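Local coordinates for uncharacterized protein (Bacteroides uniformis ATCC 8492, PDB 4Q68), which probably acts as an N-acetylmuramoyl-L-alanine amidase of the NlpC/P60 family, cutting the link between sugar and peptide in fragments of the bacterial cell wall, at residues V48-L53 / Q72-R77; H156-A161 / T231-L236; G174-I179 / M191-Y196. One frame throughout, in Å; residues are numbered along the deposited sequence.

How the contacts relate
The three contacts run from helix to sheet within one papain-like chain. Contact 1 joins two helices and touches contact 3 directly, L49 CD2 lying 4.2 Å from I176 CD1; the centres of these contacts are about 16 Å apart. Contacts 2 and 3 share one sheet, with centres about 11 Å apart, and their seam is the pairing of strand 230-238 (contact 2) with strand 176-181 (contact 3): R234 N is 2.8 Å from A178 O, a probable hydrogen bond. Contacts 1 and 2, with centres about 23 Å apart, do not touch and lie on opposite sides of the chain's centre. An N-acetylglucosamine attached to the protein lies about 7 Å from the side chain of M191.

Contact 1. Residues V48-L53 / Q72-R77; sequences VLAETL and QKIRYR
A50 and I74 mark the approach of helix 41-53 to helix 64-75: their CA atoms are 7.2 Å apart, and no hydrogen bond passes between the two segments. The join is apolar, and I74 supplies most of it. Its CG1 branch stands anti to the carbonyl carbon (chi1 -68°) and runs on nearly extended, which drives CD1 against the backbone of the other helix, with I74 CD1 only 3.5 Å from A50 N. A small residue suits position 50, since its short side chain lets the isoleucine come this close; I74 CD1 then rests 3.8 Å from A50 CB.

L49 flanks the same methyl. Its side chain crosses that of I74 obliquely, L49 CG lying 3.7 Å from I74 CD1, while L49 CD2 lies 3.9 Å from I74 CG1. From one helical turn further on, L53 meets I74 tip to tip, with 4.1 Å between L53 CD1 and I74 CD1. Were I74 cut back to alanine, the methyl wedged among L49, A50 and L53 would be gone, which is likely to leave a gap between the helices.

Within the first helix T52 turns its hydroxyl back on its own backbone. T52 OG1 donates to V48 O at 2.8 Å, reaching that carbonyl from the face opposite to the one used by T52 N, so two donors grip one oxygen. R75 is tied by a salt bridge to E46 on the first helix. L49, T52 and L53 also touch M238, so that helix 41-53 packs on strand 230-238, a helix-on-antiparallel-sheet layer consistent with the papain-like fold of NlpC/P60 enzymes, with helix 64-75 added on its flank.

Contact 2. Residues H156-A161 / T231-L236; sequences HYLPKA and TGIRVL
L158 and I233 form an antiparallel, hydrogen-bonded pair where the short strand 158-159 joins strand 230-238 of the main sheet. L158 N donates to I233 O at 2.8 Å, and I233 N answers to L158 O at 3.0 Å. The two side chains lie alongside each other and point the same way, with L158 CB 3.9 Å from I233 CG1. This contact uses the less common first torsion of I233 (chi1 60°), with CG1 set between the backbone N and the carbonyl carbon.

Strand 230-238 is a central element of the papain-like sheet: on one edge it pairs with strand 176-181, and the short strand takes up part of its other edge, next to strand 104-106. G232, opposite P159, has to be small, because a beta carbon there would run into L158 O. P159 has no N-H to offer, and the chain leaves the sheet just beyond it; K160 N, at the start of a 3-10 segment, donates to T231 O at 2.9 Å. In the conformer given, the amine of K160 is hydrogen-bonded to W230 O and L224 O.

At the other end a water bridges the strands. It donates to H156 O at 2.7 Å and accepts from R234 NE at 2.8 Å, lying in the plane of the guanidinium at its edge, while R234 NH2 forms a salt bridge with D106. The ring of Y157 turns its edge toward T231 O and G232 CA, and the side chain of Y157 lies about 3 Å from a bound sodium ion.

Contact 3. Residues G174-I179 / M191-Y196; sequences GDIIAI and MGIAFY
I177 and G192 lie at the centre of a beta hairpin made by strands 176-181 and 188-197, whose short axes approach to 4.7 Å. Their backbones exchange two bonds: I177 N donates to G192 O at 2.9 Å, and G192 N returns to I177 O. Further along, A194 N reaches D175 O at 2.9 Å, and G174 N donates to A194 O. G174 takes a positive phi (89°) that only a residue without a beta carbon adopts comfortably, and this lets the chain turn into the strand.

Packing is tightest on the face of I176, A178, M191 and I193. M191, a selenomethionine, bends at its third torsion (chi3 77°) and in the conformer given brings its CE to 3.7 Å from I176 CG2. I193 runs beside I176, with I193 CD1, again in the conformer given, 3.9 Å from I176 CG1. Apolar side chains, branched isoleucines and the flexible selenomethionine, suit this buried face, against which V45 of helix 41-53 packs. On the reverse face I177 meets the small A194, at 4.2 Å between I177 CG1 and A194 CB, and also packs on I233 and V235. The buried carboxylate of D175, probably ionised, is met by R237 in a salt bridge and by K172 N.

The outer end is looser. F195 and Y196 are partly exposed and make no contact with segment 174-179; F195 packs on V204 and L8, whereas the hydroxyl of Y196 is hydrogen-bonded to I171 O. The chemistry thus divides the work: backbone amides fix the register, the apolar side chains of the buried face are likely to keep water from those bonds, and the acid finds its partners on neighbouring strand and loop.

Contact 1. Residues V48-L53 / Q72-R77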
loop_
_atom_site.group_PDB
_atom_site.type_symbol
_atom_site.label_atom_id
_atom_site.label_comp_id
_atom_site.label_asym_id
_atom_site.label_seq_id
_atom_site.Cartn_x
_atom_site.Cartn_y
_atom_site.Cartn_z
ATOM N N VAL A 48 3.760 2.414 -9.404
ATOM C CA VAL A 48 5.191 2.164 -9.402
ATOM C C VAL A 48 5.478 0.666 -9.502
ATOM O O VAL A 48 6.330 0.229 -10.288
ATOM C CB VAL A 48 5.854 2.791 -8.167
ATOM C CG1 VAL A 48 7.304 2.374 -8.063
ATOM C CG2 VAL A 48 5.756 4.323 -8.247
ATOM N N LEU A 49 4.783 -0.135 -8.705
ATOM C CA LEU A 49 4.955 -1.580 -8.748
ATOM C C LEU A 49 4.555 -2.129 -10.116
ATOM O O LEU A 49 5.251 -2.976 -10.679
ATOM C CB LEU A 49 4.138 -2.227 -7.624
ATOM C CG LEU A 49 4.211 -3.753 -7.516
ATOM C CD1 LEU A 49 5.626 -4.271 -7.298
ATOM C CD2 LEU A 49 3.295 -4.222 -6.403
ATOM N N ALA A 50 3.444 -1.656 -10.669
ATOM C CA ALA A 50 2.987 -2.140 -11.994
ATOM C C ALA A 50 4.021 -1.836 -13.060
ATOM O O ALA A 50 4.323 -2.681 -13.890
ATOM C CB ALA A 50 1.658 -1.528 -12.352
ATOM N N GLU A 51 4.570 -0.629 -13.039
ATOM C CA GLU A 51 5.585 -0.259 -14.017
ATOM C C GLU A 51 6.837 -1.107 -13.858
ATOM O O GLU A 51 7.395 -1.603 -14.840
ATOM C CB GLU A 51 5.937 1.213 -13.884
ATOM C CG GLU A 51 7.035 1.669 -14.840
ATOM C CD GLU A 51 7.332 3.155 -14.773
ATOM O OE1 GLU A 51 6.751 3.879 -13.936
ATOM O OE2 GLU A 51 8.187 3.593 -15.582
ATOM N N THR A 52 7.274 -1.292 -12.617
ATOM C CA THR A 52 8.514 -2.015 -12.389
ATOM C C THR A 52 8.383 -3.509 -12.737
ATOM O O THR A 52 9.345 -4.129 -13.209
ATOM C CB THR A 52 9.046 -1.794 -10.966
ATOM O OG1 THR A 52 8.995 -0.400 -10.640
ATOM C CG2 THR A 52 10.491 -2.224 -10.861
ATOM N N LEU A 53 7.201 -4.079 -12.528
ATOM C CA LEU A 53 6.940 -5.468 -12.912
ATOM C C LEU A 53 6.862 -5.680 -14.409
ATOM O O LEU A 53 6.945 -6.809 -14.854
ATOM C CB LEU A 53 5.643 -5.954 -12.284
ATOM C CG LEU A 53 5.695 -6.330 -10.815
ATOM C CD1 LEU A 53 4.281 -6.577 -10.322
ATOM C CD2 LEU A 53 6.585 -7.546 -10.562
ATOM N N GLN A 72 -3.761 -4.296 -12.948
ATOM C CA GLN A 72 -4.965 -5.043 -12.625
ATOM C C GLN A 72 -4.669 -6.196 -11.662
ATOM O O GLN A 72 -5.449 -6.458 -10.745
ATOM C CB GLN A 72 -5.598 -5.538 -13.901
ATOM C CG GLN A 72 -6.920 -6.242 -13.722
ATOM C CD GLN A 72 -7.530 -6.576 -15.061
ATOM O OE1 GLN A 72 -7.502 -5.747 -15.970
ATOM N NE2 GLN A 72 -8.060 -7.785 -15.202
ATOM N N LYS A 73 -3.551 -6.884 -11.873
ATOM C CA LYS A 73 -3.230 -8.001 -10.993
ATOM C C LYS A 73 -2.817 -7.550 -9.593
ATOM O O LYS A 73 -2.997 -8.309 -8.643
ATOM C CB LYS A 73 -2.255 -8.987 -11.617
ATOM C CG LYS A 73 -0.799 -8.765 -11.389
ATOM C CD LYS A 73 -0.010 -9.922 -11.998
ATOM C CE LYS A 73 1.472 -9.739 -11.851
ATOM N NZ LYS A 73 2.186 -10.973 -12.311
ATOM N N ILE A 74 -2.325 -6.324 -9.455
ATOM C CA ILE A 74 -1.985 -5.730 -8.169
ATOM C C ILE A 74 -3.224 -5.222 -7.443
ATOM O O ILE A 74 -3.360 -5.372 -6.231
ATOM C CB ILE A 74 -0.990 -4.565 -8.395
ATOM C CG1 ILE A 74 0.351 -5.095 -8.878
ATOM C CG2 ILE A 74 -0.810 -3.731 -7.131
ATOM C CD1 ILE A 74 1.195 -4.043 -9.562
ATOM N N ARG A 75 -4.113 -4.566 -8.173
ATOM C CA ARG A 75 -5.193 -3.814 -7.554
ATOM C C ARG A 75 -6.405 -4.681 -7.207
ATOM O O ARG A 75 -7.143 -4.344 -6.270
ATOM C CB ARG A 75 -5.604 -2.652 -8.474
ATOM C CG ARG A 75 -6.797 -1.864 -7.967
ATOM C CD ARG A 75 -7.034 -0.604 -8.765
ATOM N NE ARG A 75 -5.945 0.342 -8.603
ATOM C CZ ARG A 75 -5.717 1.358 -9.423
ATOM N NH1 ARG A 75 -6.521 1.591 -10.455
ATOM N NH2 ARG A 75 -4.656 2.136 -9.201
ATOM N N TYR A 76 -6.623 -5.762 -7.958
ATOM C CA TYR A 76 -7.797 -6.609 -7.821
ATOM C C TYR A 76 -7.417 -7.992 -7.342
ATOM O O TYR A 76 -6.365 -8.537 -7.680
ATOM C CB TYR A 76 -8.553 -6.695 -9.159
ATOM C CG TYR A 76 -9.107 -5.348 -9.535
ATOM C CD1 TYR A 76 -10.305 -4.902 -9.003
ATOM C CD2 TYR A 76 -8.414 -4.494 -10.383
ATOM C CE1 TYR A 76 -10.795 -3.641 -9.284
ATOM C CE2 TYR A 76 -8.894 -3.237 -10.677
ATOM C CZ TYR A 76 -10.088 -2.815 -10.140
ATOM O OH TYR A 76 -10.544 -1.552 -10.431
ATOM N N ARG A 77 -8.328 -8.591 -6.580
ATOM C CA ARG A 77 -8.145 -9.929 -6.033
ATOM C C ARG A 77 -7.942 -10.935 -7.167
ATOM O O ARG A 77 -8.839 -11.131 -8.004
ATOM C CB ARG A 77 -9.373 -10.275 -5.199
ATOM C CG ARG A 77 -9.349 -11.622 -4.477
ATOM C CD ARG A 77 -10.576 -11.795 -3.537
ATOM N NE ARG A 77 -10.521 -10.813 -2.451
ATOM C CZ ARG A 77 -11.233 -9.686 -2.370
ATOM N NH1 ARG A 77 -12.173 -9.395 -3.264
ATOM N NH2 ARG A 77 -11.018 -8.836 -1.376
#

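Contact 2. Residues H156-A161 / T231-L236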
loop_
_atom_site.group_PDB
_atom_site.type_symbol
_atom_site.label_atom_id
_atom_site.label_comp_id
_atom_site.label_asym_id
_atom_site.label_seq_id
_atom_site.Cartn_x
_atom_site.Cartn_y
_atom_site.Cartn_z
ATOM N N HIS A 156 3.428 -10.250 10.802
ATOM C CA HIS A 156 4.600 -9.650 11.399
ATOM C C HIS A 156 4.686 -8.184 11.052
ATOM O O HIS A 156 4.313 -7.771 9.955
ATOM C CB HIS A 156 5.847 -10.365 10.924
ATOM C CG HIS A 156 5.939 -11.775 11.402
ATOM N ND1 HIS A 156 6.964 -12.204 12.205
ATOM C CD2 HIS A 156 5.150 -12.855 11.192
ATOM C CE1 HIS A 156 6.798 -13.484 12.486
ATOM N NE2 HIS A 156 5.699 -13.903 11.892
ATOM N N TYR A 157 5.194 -7.389 11.981
ATOM C CA TYR A 157 5.394 -5.969 11.723
ATOM C C TYR A 157 6.569 -5.506 12.557
ATOM O O TYR A 157 6.999 -6.201 13.483
ATOM C CB TYR A 157 4.125 -5.139 12.036
ATOM C CG TYR A 157 3.880 -4.887 13.512
ATOM C CD1 TYR A 157 3.621 -5.929 14.386
ATOM C CD2 TYR A 157 3.950 -3.615 14.031
ATOM C CE1 TYR A 157 3.452 -5.706 15.740
ATOM C CE2 TYR A 157 3.770 -3.387 15.390
ATOM C CZ TYR A 157 3.524 -4.439 16.238
ATOM O OH TYR A 157 3.365 -4.234 17.592
ATOM N N LEU A 158 7.087 -4.327 12.231
ATOM C CA LEU A 158 8.169 -3.716 12.980
ATOM C C LEU A 158 7.573 -2.571 13.794
ATOM O O LEU A 158 7.122 -1.577 13.215
ATOM C CB LEU A 158 9.225 -3.167 12.016
ATOM C CG LEU A 158 10.457 -2.567 12.698
ATOM C CD1 LEU A 158 11.299 -3.628 13.405
ATOM C CD2 LEU A 158 11.294 -1.819 11.681
ATOM N N PRO A 159 7.535 -2.692 15.135
ATOM C CA PRO A 159 7.045 -1.573 15.947
ATOM C C PRO A 159 7.890 -0.331 15.722
ATOM O O PRO A 159 9.106 -0.423 15.554
ATOM C CB PRO A 159 7.187 -2.088 17.382
ATOM C CG PRO A 159 7.183 -3.583 17.238
ATOM C CD PRO A 159 7.914 -3.853 15.960
ATOM N N LYS A 160 7.259 0.831 15.771
ATOM C CA LYS A 160 7.965 2.041 15.390
ATOM C C LYS A 160 9.184 2.357 16.249
ATOM O O LYS A 160 10.157 2.896 15.719
ATOM C CB LYS A 160 7.023 3.232 15.289
ATOM C CG LYS A 160 6.391 3.692 16.556
ATOM C CD LYS A 160 5.537 4.877 16.191
ATOM C CE LYS A 160 4.773 5.412 17.345
ATOM N NZ LYS A 160 3.788 6.431 16.898
ATOM N N ALA A 161 9.182 1.997 17.526
ATOM C CA ALA A 161 10.356 2.254 18.366
ATOM C C ALA A 161 11.581 1.452 17.942
ATOM O O ALA A 161 12.690 1.811 18.316
ATOM C CB ALA A 161 10.043 2.012 19.824
ATOM N N THR A 231 1.697 2.852 14.331
ATOM C CA THR A 231 2.302 1.965 15.303
ATOM C C THR A 231 3.579 1.293 14.818
ATOM O O THR A 231 4.316 0.735 15.628
ATOM C CB THR A 231 1.307 0.879 15.710
ATOM O OG1 THR A 231 0.849 0.238 14.526
ATOM C CG2 THR A 231 0.136 1.472 16.472
ATOM N N GLY A 232 3.828 1.305 13.514
ATOM C CA GLY A 232 4.923 0.520 12.978
ATOM C C GLY A 232 4.776 0.362 11.492
ATOM O O GLY A 232 4.036 1.123 10.855
ATOM N N ILE A 233 5.510 -0.606 10.937
ATOM C CA ILE A 233 5.480 -0.848 9.496
ATOM C C ILE A 233 5.474 -2.328 9.180
ATOM O O ILE A 233 6.042 -3.143 9.909
ATOM C CB ILE A 233 6.673 -0.165 8.748
ATOM C CG1 ILE A 233 8.034 -0.668 9.244
ATOM C CG2 ILE A 233 6.558 1.349 8.866
ATOM C CD1 ILE A 233 9.219 -0.113 8.476
ATOM N N ARG A 234 4.858 -2.646 8.048
ATOM C CA ARG A 234 5.113 -3.863 7.306
ATOM C C ARG A 234 5.988 -3.480 6.112
ATOM O O ARG A 234 5.836 -2.400 5.543
ATOM C CB ARG A 234 3.810 -4.534 6.845
ATOM C CG ARG A 234 2.927 -4.966 8.005
ATOM C CD ARG A 234 1.657 -5.658 7.589
ATOM N NE ARG A 234 1.939 -6.960 6.990
ATOM C CZ ARG A 234 1.019 -7.822 6.568
ATOM N NH1 ARG A 234 -0.263 -7.522 6.614
ATOM N NH2 ARG A 234 1.377 -8.996 6.082
ATOM N N VAL A 235 6.914 -4.364 5.763
ATOM C CA VAL A 235 7.862 -4.150 4.685
ATOM C C VAL A 235 7.661 -5.263 3.663
ATOM O O VAL A 235 7.761 -6.450 4.001
ATOM C CB VAL A 235 9.315 -4.173 5.208
ATOM C CG1 VAL A 235 10.299 -3.982 4.071
ATOM C CG2 VAL A 235 9.509 -3.113 6.280
ATOM N N LEU A 236 7.335 -4.860 2.437
ATOM C CA LEU A 236 7.081 -5.782 1.336
ATOM C C LEU A 236 8.097 -5.513 0.239
ATOM O O LEU A 236 8.627 -4.405 0.118
ATOM C CB LEU A 236 5.674 -5.612 0.756
ATOM C CG LEU A 236 4.478 -5.734 1.703
ATOM C CD1 LEU A 236 4.580 -6.950 2.607
ATOM C CD2 LEU A 236 4.252 -4.465 2.520
HETATM O O HOH W 1 4.559 -8.024 7.306
#

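Contact 3. Residues G174-I179 / M191-Y196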
loop_
_atom_site.group_PDB
_atom_site.type_symbol
_atom_site.label_atom_id
_atom_site.label_comp_id
_atom_site.label_asym_id
_atom_site.label_seq_id
_atom_site.Cartn_x
_atom_site.Cartn_y
_atom_site.Cartn_z
ATOM N N GLY A 174 13.655 0.827 -2.419
ATOM C CA GLY A 174 12.593 0.294 -3.275
ATOM C C GLY A 174 11.580 -0.584 -2.581
ATOM O O GLY A 174 10.564 -0.916 -3.180
ATOM N N ASP A 175 11.838 -0.969 -1.331
ATOM C CA ASP A 175 10.855 -1.730 -0.602
ATOM C C ASP A 175 9.577 -0.913 -0.432
ATOM O O ASP A 175 9.586 0.316 -0.326
ATOM C CB ASP A 175 11.362 -2.148 0.774
ATOM C CG ASP A 175 12.371 -3.302 0.740
ATOM O OD1 ASP A 175 12.546 -3.925 -0.332
ATOM O OD2 ASP A 175 12.949 -3.597 1.812
ATOM N N ILE A 176 8.472 -1.637 -0.387
ATOM C CA ILE A 176 7.169 -1.043 -0.139
ATOM C C ILE A 176 6.918 -1.043 1.367
ATOM O O ILE A 176 7.037 -2.076 2.037
ATOM C CB ILE A 176 6.086 -1.834 -0.891
ATOM C CG1 ILE A 176 6.300 -1.710 -2.400
ATOM C CG2 ILE A 176 4.701 -1.356 -0.491
ATOM C CD1 ILE A 176 5.564 -2.742 -3.213
ATOM N N ILE A 177 6.565 0.128 1.884
ATOM C CA ILE A 177 6.331 0.331 3.297
ATOM C C ILE A 177 4.838 0.550 3.504
ATOM O O ILE A 177 4.251 1.434 2.887
ATOM C CB ILE A 177 7.102 1.565 3.795
ATOM C CG1 ILE A 177 8.612 1.457 3.498
ATOM C CG2 ILE A 177 6.824 1.809 5.274
ATOM C CD1 ILE A 177 9.300 0.233 4.086
ATOM N N ALA A 178 4.235 -0.248 4.377
ATOM C CA ALA A 178 2.844 -0.092 4.793
ATOM C C ALA A 178 2.851 0.280 6.269
ATOM O O ALA A 178 3.392 -0.456 7.094
ATOM C CB ALA A 178 2.066 -1.381 4.563
ATOM N N ILE A 179 2.298 1.434 6.597
ATOM C CA ILE A 179 2.333 1.949 7.957
ATOM C C ILE A 179 1.115 1.434 8.721
ATOM O O ILE A 179 -0.017 1.690 8.337
ATOM C CB ILE A 179 2.386 3.481 7.970
ATOM C CG1 ILE A 179 3.670 3.953 7.269
ATOM C CG2 ILE A 179 2.296 3.993 9.398
ATOM C CD1 ILE A 179 3.866 5.450 7.209
HETATM N N MSE A 191 1.123 4.393 2.931
HETATM C CA MSE A 191 2.141 3.602 2.244
HETATM C C MSE A 191 3.148 4.505 1.559
HETATM O O MSE A 191 2.871 5.676 1.293
HETATM C CB MSE A 191 1.518 2.742 1.143
HETATM C CG MSE A 191 0.368 1.887 1.577
HETATM SE SE MSE A 191 -0.186 0.668 0.174
HETATM C CE MSE A 191 1.210 -0.641 0.311
ATOM N N GLY A 192 4.316 3.951 1.266
ATOM C CA GLY A 192 5.299 4.627 0.467
ATOM C C GLY A 192 6.412 3.667 0.072
ATOM O O GLY A 192 6.305 2.463 0.259
ATOM N N ILE A 193 7.472 4.238 -0.497
ATOM C CA ILE A 193 8.613 3.492 -1.015
ATOM C C ILE A 193 9.867 3.895 -0.230
ATOM O O ILE A 193 10.145 5.086 -0.059
ATOM C CB ILE A 193 8.802 3.803 -2.525
ATOM C CG1 ILE A 193 7.524 3.495 -3.318
ATOM C CG2 ILE A 193 9.992 3.051 -3.092
ATOM C CD1 ILE A 193 7.118 2.046 -3.292
ATOM N N ALA A 194 10.621 2.910 0.249
ATOM C CA ALA A 194 11.837 3.166 1.004
ATOM C C ALA A 194 12.937 3.789 0.151
ATOM O O ALA A 194 13.205 3.330 -0.952
ATOM C CB ALA A 194 12.343 1.867 1.591
ATOM N N PHE A 195 13.593 4.800 0.702
ATOM C CA PHE A 195 14.675 5.505 0.026
ATOM C C PHE A 195 15.725 5.907 1.059
ATOM O O PHE A 195 15.462 6.738 1.927
ATOM C CB PHE A 195 14.098 6.746 -0.655
ATOM C CG PHE A 195 15.127 7.704 -1.242
ATOM C CD1 PHE A 195 16.304 7.256 -1.822
ATOM C CD2 PHE A 195 14.872 9.059 -1.261
ATOM C CE1 PHE A 195 17.223 8.151 -2.361
ATOM C CE2 PHE A 195 15.792 9.950 -1.820
ATOM C CZ PHE A 195 16.955 9.493 -2.362
ATOM N N TYR A 196 16.921 5.335 0.927
ATOM C CA TYR A 196 18.059 5.741 1.748
ATOM C C TYR A 196 18.752 6.918 1.078
ATOM O O TYR A 196 19.243 6.816 -0.049
ATOM C CB TYR A 196 19.044 4.606 1.941
ATOM C CG TYR A 196 18.574 3.540 2.896
ATOM C CD1 TYR A 196 18.820 3.642 4.251
ATOM C CD2 TYR A 196 17.865 2.433 2.445
ATOM C CE1 TYR A 196 18.404 2.660 5.131
ATOM C CE2 TYR A 196 17.434 1.447 3.323
ATOM C CZ TYR A 196 17.714 1.557 4.665
ATOM O OH TYR A 196 17.313 0.599 5.558
#